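Local atomic coordinates of esterase (Sinorhizobium meliloti 1021, PDB entry 4TX1), a protein that probably hydrolyses acetyl and aryl esters as a carbohydrate acetylesterase of the SGNH (GDSL-like) hydrolase family. Residues 197-200 with 201-204. Sequence-based numbering, arbitrary orientation.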
ATOM      1  N   PRO A 197       9.072 -30.128  20.694  1.00 18.37           N
ATOM      2  CA  PRO A 197       7.733 -30.132  21.232  1.00 17.99           C
ATOM      3  C   PRO A 197       7.368 -29.073  22.293  1.00 16.16           C
ATOM      4  O   PRO A 197       6.221 -28.996  22.657  1.00 18.84           O
ATOM      5  CB  PRO A 197       7.548 -31.575  21.826  1.00 19.42           C
ATOM      6  CG  PRO A 197       8.921 -31.960  22.058  1.00 20.29           C
ATOM      7  CD  PRO A 197       9.862 -31.343  21.051  1.00 19.83           C
ATOM      8  N   ILE A 198       8.321 -28.296  22.739  1.00 17.45           N
ATOM      9  CA  ILE A 198       8.095 -27.121  23.622  1.00 17.08           C
ATOM     10  C   ILE A 198       7.005 -26.209  22.954  1.00 15.89           C
ATOM     11  O   ILE A 198       6.120 -25.670  23.602  1.00 16.89           O
ATOM     12  CB  ILE A 198       9.391 -26.367  23.843  1.00 20.57           C
ATOM     13  CG1 ILE A 198      10.348 -27.225  24.690  1.00 23.07           C
ATOM     14  CG2 ILE A 198       9.151 -25.067  24.573  1.00 24.02           C
ATOM     15  CD1 ILE A 198      11.782 -26.684  24.835  1.00 24.68           C
ATOM     16  N   ASP A 199       7.070 -26.132  21.616  1.00 17.54           N
ATOM     17  CA  ASP A 199       6.064 -25.340  20.877  1.00 16.50           C
ATOM     18  C   ASP A 199       5.650 -25.848  19.515  1.00 17.51           C
ATOM     19  O   ASP A 199       4.767 -25.241  18.874  1.00 15.32           O
ATOM     20  CB  ASP A 199       6.477 -23.856  20.794  1.00 16.34           C
ATOM     21  CG  ASP A 199       7.679 -23.579  19.911  1.00 16.01           C
ATOM     22  OD1 ASP A 199       8.014 -24.366  18.989  1.00 15.76           O
ATOM     23  OD2 ASP A 199       8.335 -22.477  20.138  1.00 18.77           O
ATOM     24  N   GLY A 200       6.253 -26.934  19.069  1.00 17.12           N
ATOM     25  CA  GLY A 200       5.843 -27.637  17.869  1.00 16.94           C
ATOM     26  C   GLY A 200       6.457 -27.166  16.557  1.00 14.11           C
ATOM     27  O   GLY A 200       6.339 -27.852  15.519  1.00 17.16           O
ATOM     28  N   VAL A 201       7.083 -25.987  16.564  1.00 14.97           N
ATOM     29  CA  VAL A 201       7.492 -25.342  15.310  1.00 16.31           C
ATOM     30  C   VAL A 201       8.952 -24.921  15.241  1.00 14.84           C
ATOM     31  O   VAL A 201       9.530 -24.944  14.174  1.00 15.79           O
ATOM     32  CB  VAL A 201       6.510 -24.147  15.032  1.00 16.77           C
ATOM     33  CG1 VAL A 201       6.693 -23.026  16.029  1.00 18.64           C
ATOM     34  CG2 VAL A 201       6.698 -23.583  13.578  1.00 20.14           C
ATOM     35  N   HIS A 202       9.555 -24.541  16.374  1.00 14.38           N
ATOM     36  CA  HIS A 202      10.909 -24.074  16.401  1.00 14.48           C
ATOM     37  C   HIS A 202      11.951 -25.195  16.458  1.00 15.06           C
ATOM     38  O   HIS A 202      11.592 -26.364  16.683  1.00 14.82           O
ATOM     39  CB  HIS A 202      11.060 -23.114  17.560  1.00 16.13           C
ATOM     40  CG  HIS A 202      10.342 -21.807  17.292  1.00 15.91           C
ATOM     41  ND1 HIS A 202       9.284 -21.354  18.056  1.00 17.35           N
ATOM     42  CD2 HIS A 202      10.485 -20.945  16.261  1.00 19.01           C
ATOM     43  CE1 HIS A 202       8.838 -20.208  17.514  1.00 20.49           C
ATOM     44  NE2 HIS A 202       9.560 -19.930  16.432  1.00 16.78           N
ATOM     45  N   LEU A 203      13.179 -24.810  16.254  1.00 14.29           N
ATOM     46  CA  LEU A 203      14.363 -25.733  16.388  1.00 15.35           C
ATOM     47  C   LEU A 203      15.197 -25.321  17.585  1.00 16.88           C
ATOM     48  O   LEU A 203      15.584 -24.151  17.769  1.00 16.30           O
ATOM     49  CB  LEU A 203      15.208 -25.678  15.130  1.00 16.63           C
ATOM     50  CG  LEU A 203      14.546 -25.962  13.770  1.00 16.82           C
ATOM     51  CD1 LEU A 203      15.520 -25.760  12.616  1.00 17.70           C
ATOM     52  CD2 LEU A 203      13.880 -27.346  13.735  1.00 18.78           C
ATOM     53  N   ASP A 204      15.628 -26.293  18.404  1.00 16.67           N
ATOM     54  CA  ASP A 204      16.589 -25.952  19.408  1.00 15.10           C
ATOM     55  C   ASP A 204      17.947 -25.733  18.781  1.00 14.99           C
ATOM     56  O   ASP A 204      18.080 -25.784  17.560  1.00 16.46           O
ATOM     57  CB  ASP A 204      16.529 -27.047  20.529  1.00 16.42           C
ATOM     58  CG  ASP A 204      17.065 -28.381  20.090  1.00 19.14           C
ATOM     59  OD1 ASP A 204      17.776 -28.493  19.078  1.00 17.79           O
ATOM     60  OD2 ASP A 204      16.845 -29.301  20.907  1.00 21.60           O
TER
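The imidazole of H202 meets the carboxylate of D199 at the imidazole's edge, OD2 lying practically in the ring plane beside ND1, while CG1 of V201 lies over one face near its margin, 3.7 Å above the ring plane; the ring of Y27 is stacked against the imidazole. The two planes are 61° apart; ND1 of H202 meets D199 OD2 on its syn side, 31° out of the carboxylate plane. The hydrogen bond from H202 ND1 to D199 OD2 is nonetheless short, 2.5 Å, and almost perfectly straight. D199 OD1 takes two backbone hydrogen bonds: from N of H202 at 3.0 Å through its syn lone pair, and from N of V201 at 3.1 Å on its anti side, the latter closing an Asx turn. With CG set between its own backbone N and carbonyl carbon (chi1 69°), D199 reaches both amides. Aspartate suits this place because its short chain offers one oxygen to the backbone and one to the ring; G200 has a positive phi, which glycine takes up without strain. V201, branched and apolar, sets a methyl on the ring. Were D199 an alanine, ND1 of H202 and the two amides would probably lose this acceptor, leaving the imidazole freer to turn. Histidine's second nitrogen, NE2, makes a weak hydrogen bond to OG of S22, consistent with the Ser-His-Asp catalytic triad of SGNH hydrolases, whose Asp-x-x-His loop here precedes helix 205-223.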